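Local coordinates for protein TASOR (Homo sapiens, PDB 6TL1) that is a component of the HUSH complex, which maintains epigenetic silencing by promoting recruitment of SETDB1 and MORC2, and is represented here by its pseudo-PARP domain, at residues Glu15-Ile20 with Pro201-Ser206; Val107-Tyr112 with Phe132-Gly137. One frame throughout, in Å; residues are numbered along the deposited sequence.

Contact 1. Residues Glu15-Ile20 with Pro201-Ser206; sequences EDVVNI and PYAVVS
V17 meets A203 and V205 through a single methyl group, a compact example of a helix meeting a strand through apolar side chains, with no hydrogen bond between 15-20 and 201-206. From CA, the CB of V17 is directed at the strand but still lies 4.7 Å from the CB of A203. The next step out makes the contact. CG1 extends opposite the backbone N (chi1 178°) and drops between two residues of the same strand face, 3.8 Å from A203 CB and 3.7 Å from V205 CG1. The V17 and V205 side chains run past one another in opposing senses, touching alongside. The other branch, V17 CG2, stays 4.3 Å from A203 CB, so the grip belongs to CG1.

One helical turn on, I20 adds a second apolar touch: its CD1 comes within 3.7 Å of Y202 CE2, obliquely to the ring. A classic beta bulge makes this possible. Y202 and A203 both pair with I131, so consecutive side chains turn to the helix side where a regular strand would alternate them. The chi1 of Y202 (175°) then carries its ring out toward I20.

The axes of the two segments, 9.7 Å apart, cross almost perpendicularly at -88°. The helix thus runs across the direction of strand 201-206, on one face of the five-stranded antiparallel sheet: V17 also reaches L41 on strand 34-42 and I131 on strand 126-134, I20 extends to Y72 and F74 on strand 71-77, and V204, pointing away, packs against helix 82-88 instead.

Contact 2. Residues Val107-Tyr112 with Phe132-Gly137; sequences VYLSRY and FKIMKG
L109 and F132 adopt nearly the same first torsion, each placing CG beside its own backbone N (chi1 -62° and -65°), and from facing strands this brings the leucine fork against the phenyl ring. In I134 the short branch takes that position: with chi1 at 57° CG1 goes between backbone N and carbonyl carbon, and CG2, beside the N, meets the leucine.

The two methyls of L109 then divide the work. CD2 approaches the ring obliquely, 3.6 Å from F132 CD1 and 3.7 Å from F132 CE1. CD1 is shared: it lies 4.1 Å from F132 CG, at the root of the ring, and 3.9 Å from I134 CG2. The leucine crosses the phenylalanine side chain at about a right angle, whereas it slides past I134 in the opposite sense. Thus one branched residue touches both F132 and I134, which point the same way, while K133 between them is turned to the other side.

All three side chains are buried, and no hydrogen bond links the segments. A73 and V199 extend the apolar cluster: both L109 and I134 touch each of them, and F132 also packs on V199. Strand 107-110 is outermost in the mixed sheet, where the backbone of L109 pairs with Y182, while S110 bonds across to F74 of the antiparallel sheet, to which F132 belongs. An apolar contact between the two sheets is consistent with the PARP-type fold, whose core has two beta sheets and after which this pseudo-PARP domain is named.

How the contacts relate
Helix 12-22 comes early in the chain and waits for its partner until almost the end, when strand 199-209 returns and contact 1 closes a long loop; 180 residues separate 15-20 from 201-206. Within that excursion the chain lays down strand 107-110 and returns through 126-134 to form contact 2, where only 19 residues separate 107-112 from 132-137; the short closure therefore nests in the long one. Strands 199-209 and 126-134 are neighbours in the antiparallel sheet, and the contacts, 14 Å apart between centres, meet there, with P201 N 3.5 Å from F132 CD2. Together they fasten the same sheet to a crossing helix and to the mixed sheet.

Contact 1. Residues Glu15-Ile20 with Pro201-Ser206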
ATOM      1  N   GLU A  15      -6.201  14.292  12.358  1.00 44.62           N
ATOM      2  CA  GLU A  15      -7.483  13.821  11.856  1.00 48.01           C
ATOM      3  C   GLU A  15      -7.485  13.669  10.342  1.00 44.23           C
ATOM      4  O   GLU A  15      -8.256  12.855   9.827  1.00 43.66           O
ATOM      5  CB  GLU A  15      -8.596  14.796  12.261  1.00 49.79           C
ATOM      6  CG  GLU A  15      -8.795  14.957  13.769  1.00 53.55           C
ATOM      7  CD  GLU A  15      -9.072  13.643  14.485  1.00 61.70           C
ATOM      8  OE1 GLU A  15      -9.741  12.766  13.897  1.00 64.01           O
ATOM      9  OE2 GLU A  15      -8.605  13.485  15.637  1.00 66.93           O
ATOM     10  N   ASP A  16      -6.610  14.392   9.635  1.00 39.29           N
ATOM     11  CA  ASP A  16      -6.389  14.141   8.209  1.00 46.45           C
ATOM     12  C   ASP A  16      -5.840  12.737   7.965  1.00 41.93           C
ATOM     13  O   ASP A  16      -6.253  12.052   7.022  1.00 41.44           O
ATOM     14  CB  ASP A  16      -5.445  15.191   7.617  1.00 49.42           C
ATOM     15  CG  ASP A  16      -6.139  16.517   7.315  1.00 57.11           C
ATOM     16  OD1 ASP A  16      -7.385  16.587   7.369  1.00 58.43           O
ATOM     17  OD2 ASP A  16      -5.423  17.499   7.020  1.00 60.95           O
ATOM     18  N   VAL A  17      -4.849  12.320   8.758  1.00 41.94           N
ATOM     19  CA  VAL A  17      -4.277  10.987   8.590  1.00 43.49           C
ATOM     20  C   VAL A  17      -5.317   9.925   8.911  1.00 40.27           C
ATOM     21  O   VAL A  17      -5.474   8.944   8.179  1.00 39.77           O
ATOM     22  CB  VAL A  17      -3.028  10.819   9.469  1.00 44.54           C
ATOM     23  CG1 VAL A  17      -2.470   9.400   9.325  1.00 40.94           C
ATOM     24  CG2 VAL A  17      -1.989  11.856   9.089  1.00 42.09           C
ATOM     25  N   VAL A  18      -6.038  10.111  10.017  1.00 37.88           N
ATOM     26  CA  VAL A  18      -7.116   9.197  10.368  1.00 38.87           C
ATOM     27  C   VAL A  18      -8.181   9.206   9.284  1.00 38.26           C
ATOM     28  O   VAL A  18      -8.750   8.156   8.969  1.00 41.81           O
ATOM     29  CB  VAL A  18      -7.688   9.541  11.759  1.00 43.52           C
ATOM     30  CG1 VAL A  18      -9.006   8.849  11.983  1.00 45.56           C
ATOM     31  CG2 VAL A  18      -6.707   9.123  12.845  1.00 44.67           C
ATOM     32  N   ASN A  19      -8.420  10.364   8.643  1.00 36.61           N
ATOM     33  CA  ASN A  19      -9.458  10.406   7.615  1.00 38.07           C
ATOM     34  C   ASN A  19      -9.074   9.585   6.393  1.00 39.90           C
ATOM     35  O   ASN A  19      -9.960   9.061   5.710  1.00 40.42           O
ATOM     36  CB  ASN A  19      -9.760  11.833   7.156  1.00 37.91           C
ATOM     37  CG  ASN A  19     -10.564  12.615   8.178  1.00 36.20           C
ATOM     38  OD1 ASN A  19     -11.102  12.037   9.095  1.00 38.11           O
ATOM     39  ND2 ASN A  19     -10.674  13.929   7.991  1.00 36.58           N
ATOM     40  N   ILE A  20      -7.777   9.488   6.088  1.00 38.12           N
ATOM     41  CA  ILE A  20      -7.336   8.605   5.009  1.00 38.41           C
ATOM     42  C   ILE A  20      -7.713   7.165   5.337  1.00 36.59           C
ATOM     43  O   ILE A  20      -8.260   6.441   4.496  1.00 39.17           O
ATOM     44  CB  ILE A  20      -5.819   8.752   4.791  1.00 37.65           C
ATOM     45  CG1 ILE A  20      -5.469  10.181   4.342  1.00 34.89           C
ATOM     46  CG2 ILE A  20      -5.322   7.726   3.756  1.00 38.48           C
ATOM     47  CD1 ILE A  20      -4.005  10.464   4.467  1.00 38.74           C
ATOM     48  N   PRO A 201       6.431   6.133   1.531  1.00 41.31           N
ATOM     49  CA  PRO A 201       5.805   6.227   2.858  1.00 40.06           C
ATOM     50  C   PRO A 201       5.404   7.661   3.182  1.00 42.69           C
ATOM     51  O   PRO A 201       6.165   8.609   2.959  1.00 38.24           O
ATOM     52  CB  PRO A 201       6.892   5.714   3.805  1.00 41.92           C
ATOM     53  CG  PRO A 201       8.158   5.961   3.086  1.00 46.09           C
ATOM     54  CD  PRO A 201       7.858   5.786   1.619  1.00 46.18           C
ATOM     55  N   TYR A 202       4.186   7.809   3.688  1.00 38.72           N
ATOM     56  CA  TYR A 202       3.545   9.089   3.959  1.00 38.56           C
ATOM     57  C   TYR A 202       3.186   9.289   5.425  1.00 36.00           C
ATOM     58  O   TYR A 202       3.381  10.387   5.959  1.00 39.84           O
ATOM     59  CB  TYR A 202       2.274   9.190   3.086  1.00 38.51           C
ATOM     60  CG  TYR A 202       1.425  10.408   3.339  1.00 38.05           C
ATOM     61  CD1 TYR A 202       1.748  11.630   2.756  1.00 41.61           C
ATOM     62  CD2 TYR A 202       0.280  10.333   4.136  1.00 38.48           C
ATOM     63  CE1 TYR A 202       0.977  12.752   2.982  1.00 48.49           C
ATOM     64  CE2 TYR A 202      -0.491  11.452   4.372  1.00 38.96           C
ATOM     65  CZ  TYR A 202      -0.152  12.649   3.788  1.00 44.00           C
ATOM     66  OH  TYR A 202      -0.932  13.765   4.017  1.00 48.39           O
ATOM     67  N   ALA A 203       2.689   8.253   6.104  1.00 33.31           N
ATOM     68  CA  ALA A 203       2.302   8.384   7.502  1.00 37.85           C
ATOM     69  C   ALA A 203       2.344   7.016   8.161  1.00 39.97           C
ATOM     70  O   ALA A 203       2.299   5.984   7.491  1.00 43.10           O
ATOM     71  CB  ALA A 203       0.898   8.998   7.645  1.00 32.84           C
ATOM     72  N   VAL A 204       2.426   7.025   9.492  1.00 37.80           N
ATOM     73  CA  VAL A 204       2.379   5.815  10.307  1.00 35.81           C
ATOM     74  C   VAL A 204       1.387   6.038  11.440  1.00 38.95           C
ATOM     75  O   VAL A 204       1.399   7.095  12.081  1.00 41.12           O
ATOM     76  CB  VAL A 204       3.760   5.444  10.876  1.00 45.95           C
ATOM     77  CG1 VAL A 204       3.708   4.080  11.540  1.00 45.94           C
ATOM     78  CG2 VAL A 204       4.817   5.466   9.771  1.00 48.90           C
ATOM     79  N   VAL A 205       0.528   5.051  11.675  1.00 35.15           N
ATOM     80  CA  VAL A 205      -0.407   5.070  12.789  1.00 37.03           C
ATOM     81  C   VAL A 205      -0.250   3.775  13.566  1.00 39.54           C
ATOM     82  O   VAL A 205       0.116   2.730  13.016  1.00 46.98           O
ATOM     83  CB  VAL A 205      -1.866   5.215  12.320  1.00 38.65           C
ATOM     84  CG1 VAL A 205      -2.085   6.556  11.641  1.00 37.96           C
ATOM     85  CG2 VAL A 205      -2.229   4.056  11.396  1.00 39.87           C
ATOM     86  N   SER A 206      -0.512   3.855  14.860  1.00 39.13           N
ATOM     87  CA  SER A 206      -0.625   2.687  15.716  1.00 43.20           C
ATOM     88  C   SER A 206      -2.096   2.519  16.075  1.00 40.14           C
ATOM     89  O   SER A 206      -2.786   3.502  16.352  1.00 44.55           O
ATOM     90  CB  SER A 206       0.229   2.845  16.971  1.00 48.53           C
ATOM     91  OG  SER A 206       1.608   2.768  16.656  1.00 51.94           O
TER

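Contact 2. Residues Val107-Tyr112 with Phe132-Gly137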
ATOM      1  N   VAL A 107       6.225  -5.295  -5.002  1.00 39.77           N
ATOM      2  CA  VAL A 107       5.848  -5.056  -3.618  1.00 39.70           C
ATOM      3  C   VAL A 107       4.330  -5.022  -3.533  1.00 36.29           C
ATOM      4  O   VAL A 107       3.659  -4.487  -4.420  1.00 38.09           O
ATOM      5  CB  VAL A 107       6.492  -3.762  -3.070  1.00 40.68           C
ATOM      6  CG1 VAL A 107       8.018  -3.810  -3.300  1.00 41.31           C
ATOM      7  CG2 VAL A 107       5.892  -2.514  -3.708  1.00 37.13           C
ATOM      8  N   TYR A 108       3.792  -5.617  -2.477  1.00 33.38           N
ATOM      9  CA  TYR A 108       2.352  -5.749  -2.295  1.00 38.10           C
ATOM     10  C   TYR A 108       1.867  -4.769  -1.229  1.00 34.80           C
ATOM     11  O   TYR A 108       2.436  -4.708  -0.138  1.00 35.85           O
ATOM     12  CB  TYR A 108       2.000  -7.177  -1.882  1.00 37.33           C
ATOM     13  CG  TYR A 108       1.935  -8.187  -3.004  1.00 38.74           C
ATOM     14  CD1 TYR A 108       0.749  -8.392  -3.694  1.00 34.94           C
ATOM     15  CD2 TYR A 108       3.039  -8.966  -3.341  1.00 39.57           C
ATOM     16  CE1 TYR A 108       0.660  -9.305  -4.694  1.00 32.50           C
ATOM     17  CE2 TYR A 108       2.957  -9.909  -4.354  1.00 40.99           C
ATOM     18  CZ  TYR A 108       1.763 -10.069  -5.026  1.00 39.37           C
ATOM     19  OH  TYR A 108       1.627 -10.997  -6.033  1.00 38.18           O
ATOM     20  N   LEU A 109       0.811  -4.022  -1.536  1.00 35.04           N
ATOM     21  CA  LEU A 109       0.177  -3.124  -0.573  1.00 35.86           C
ATOM     22  C   LEU A 109      -1.323  -3.391  -0.526  1.00 34.83           C
ATOM     23  O   LEU A 109      -1.933  -3.699  -1.548  1.00 33.41           O
ATOM     24  CB  LEU A 109       0.433  -1.633  -0.932  1.00 33.70           C
ATOM     25  CG  LEU A 109       1.888  -1.151  -0.940  1.00 33.07           C
ATOM     26  CD1 LEU A 109       1.999   0.285  -1.370  1.00 28.70           C
ATOM     27  CD2 LEU A 109       2.427  -1.264   0.477  1.00 31.37           C
ATOM     28  N   SER A 110      -1.920  -3.252   0.668  1.00 33.81           N
ATOM     29  CA  SER A 110      -3.365  -3.426   0.820  1.00 37.26           C
ATOM     30  C   SER A 110      -4.107  -2.220   0.267  1.00 35.31           C
ATOM     31  O   SER A 110      -3.720  -1.070   0.495  1.00 35.47           O
ATOM     32  CB  SER A 110      -3.767  -3.597   2.289  1.00 38.56           C
ATOM     33  OG  SER A 110      -3.453  -4.866   2.809  1.00 38.36           O
ATOM     34  N   ARG A 111      -5.183  -2.494  -0.462  1.00 32.44           N
ATOM     35  CA  ARG A 111      -6.085  -1.446  -0.930  1.00 36.20           C
ATOM     36  C   ARG A 111      -6.928  -0.881   0.211  1.00 36.10           C
ATOM     37  O   ARG A 111      -7.332   0.289   0.170  1.00 36.05           O
ATOM     38  CB  ARG A 111      -6.994  -2.015  -2.025  1.00 37.66           C
ATOM     39  CG  ARG A 111      -8.178  -1.161  -2.429  1.00 44.72           C
ATOM     40  CD  ARG A 111      -8.736  -1.575  -3.787  1.00 48.61           C
ATOM     41  NE  ARG A 111     -10.030  -0.945  -4.052  1.00 52.62           N
ATOM     42  CZ  ARG A 111     -10.923  -1.387  -4.940  1.00 51.05           C
ATOM     43  NH1 ARG A 111     -10.674  -2.473  -5.656  1.00 49.69           N
ATOM     44  NH2 ARG A 111     -12.073  -0.741  -5.108  1.00 47.66           N
ATOM     45  N   TYR A 112      -7.232  -1.700   1.211  1.00 34.35           N
ATOM     46  CA  TYR A 112      -8.208  -1.370   2.239  1.00 36.04           C
ATOM     47  C   TYR A 112      -7.541  -1.332   3.604  1.00 36.25           C
ATOM     48  O   TYR A 112      -6.779  -2.238   3.954  1.00 37.22           O
ATOM     49  CB  TYR A 112      -9.357  -2.379   2.248  1.00 34.50           C
ATOM     50  CG  TYR A 112     -10.205  -2.372   0.998  1.00 33.38           C
ATOM     51  CD1 TYR A 112     -11.022  -1.294   0.716  1.00 37.66           C
ATOM     52  CD2 TYR A 112     -10.193  -3.448   0.102  1.00 37.63           C
ATOM     53  CE1 TYR A 112     -11.813  -1.268  -0.406  1.00 40.51           C
ATOM     54  CE2 TYR A 112     -10.988  -3.428  -1.045  1.00 36.00           C
ATOM     55  CZ  TYR A 112     -11.801  -2.326  -1.280  1.00 37.74           C
ATOM     56  OH  TYR A 112     -12.607  -2.247  -2.383  1.00 39.90           O
ATOM     57  N   PHE A 132       1.170   4.570   2.631  1.00 32.82           N
ATOM     58  CA  PHE A 132       1.985   4.957   1.489  1.00 34.54           C
ATOM     59  C   PHE A 132       1.175   5.824   0.550  1.00 35.65           C
ATOM     60  O   PHE A 132       0.003   5.537   0.288  1.00 36.90           O
ATOM     61  CB  PHE A 132       2.475   3.734   0.710  1.00 33.10           C
ATOM     62  CG  PHE A 132       3.408   2.869   1.477  1.00 34.63           C
ATOM     63  CD1 PHE A 132       2.929   1.836   2.256  1.00 35.00           C
ATOM     64  CD2 PHE A 132       4.779   3.095   1.424  1.00 36.86           C
ATOM     65  CE1 PHE A 132       3.805   1.027   2.966  1.00 39.84           C
ATOM     66  CE2 PHE A 132       5.654   2.306   2.137  1.00 35.25           C
ATOM     67  CZ  PHE A 132       5.164   1.269   2.919  1.00 35.64           C
ATOM     68  N   LYS A 133       1.809   6.855   0.005  1.00 35.55           N
ATOM     69  CA  LYS A 133       1.242   7.477  -1.173  1.00 34.44           C
ATOM     70  C   LYS A 133       1.760   6.710  -2.383  1.00 35.58           C
ATOM     71  O   LYS A 133       2.899   6.234  -2.395  1.00 39.83           O
ATOM     72  CB  LYS A 133       1.578   8.967  -1.270  1.00 35.93           C
ATOM     73  CG  LYS A 133       3.020   9.324  -1.538  1.00 46.21           C
ATOM     74  CD  LYS A 133       3.125  10.836  -1.789  1.00 46.78           C
ATOM     75  CE  LYS A 133       4.569  11.320  -1.943  1.00 49.69           C
ATOM     76  NZ  LYS A 133       4.618  12.821  -2.011  1.00 54.81           N
ATOM     77  N   ILE A 134       0.886   6.522  -3.369  1.00 36.84           N
ATOM     78  CA  ILE A 134       1.183   5.706  -4.535  1.00 35.84           C
ATOM     79  C   ILE A 134       0.647   6.419  -5.760  1.00 38.02           C
ATOM     80  O   ILE A 134      -0.226   7.286  -5.671  1.00 40.42           O
ATOM     81  CB  ILE A 134       0.565   4.289  -4.457  1.00 35.54           C
ATOM     82  CG1 ILE A 134      -0.957   4.408  -4.272  1.00 42.13           C
ATOM     83  CG2 ILE A 134       1.211   3.506  -3.336  1.00 28.01           C
ATOM     84  CD1 ILE A 134      -1.706   3.082  -4.252  1.00 39.49           C
ATOM     85  N   MET A 135       1.189   6.033  -6.908  1.00 34.71           N
ATOM     86  CA  MET A 135       0.599   6.335  -8.206  1.00 36.43           C
ATOM     87  C   MET A 135       0.317   5.015  -8.890  1.00 40.75           C
ATOM     88  O   MET A 135       1.249   4.295  -9.279  1.00 38.21           O
ATOM     89  CB  MET A 135       1.534   7.201  -9.041  1.00 38.30           C
ATOM     90  CG  MET A 135       1.720   8.588  -8.460  1.00 50.80           C
ATOM     91  SD  MET A 135       2.774   9.590  -9.516  1.00 57.46           S
ATOM     92  CE  MET A 135       4.341   8.854  -9.088  1.00 55.13           C
ATOM     93  N   LYS A 136      -0.967   4.683  -9.020  1.00 41.06           N
ATOM     94  CA  LYS A 136      -1.290   3.446  -9.695  1.00 42.29           C
ATOM     95  C   LYS A 136      -0.968   3.541 -11.174  1.00 41.23           C
ATOM     96  O   LYS A 136      -0.731   2.514 -11.810  1.00 41.58           O
ATOM     97  CB  LYS A 136      -2.760   3.069  -9.484  1.00 46.67           C
ATOM     98  CG  LYS A 136      -3.170   2.905  -8.031  1.00 51.96           C
ATOM     99  CD  LYS A 136      -4.463   2.102  -7.930  1.00 57.43           C
ATOM    100  CE  LYS A 136      -5.706   2.964  -8.034  1.00 57.54           C
ATOM    101  NZ  LYS A 136      -5.776   3.993  -6.961  1.00 64.11           N
ATOM    102  N   GLY A 137      -0.936   4.755 -11.721  1.00 43.13           N
ATOM    103  CA  GLY A 137      -0.566   4.942 -13.113  1.00 41.82           C
ATOM    104  C   GLY A 137      -1.467   4.148 -14.038  1.00 44.81           C
ATOM    105  O   GLY A 137      -2.689   4.048 -13.836  1.00 44.12           O
TER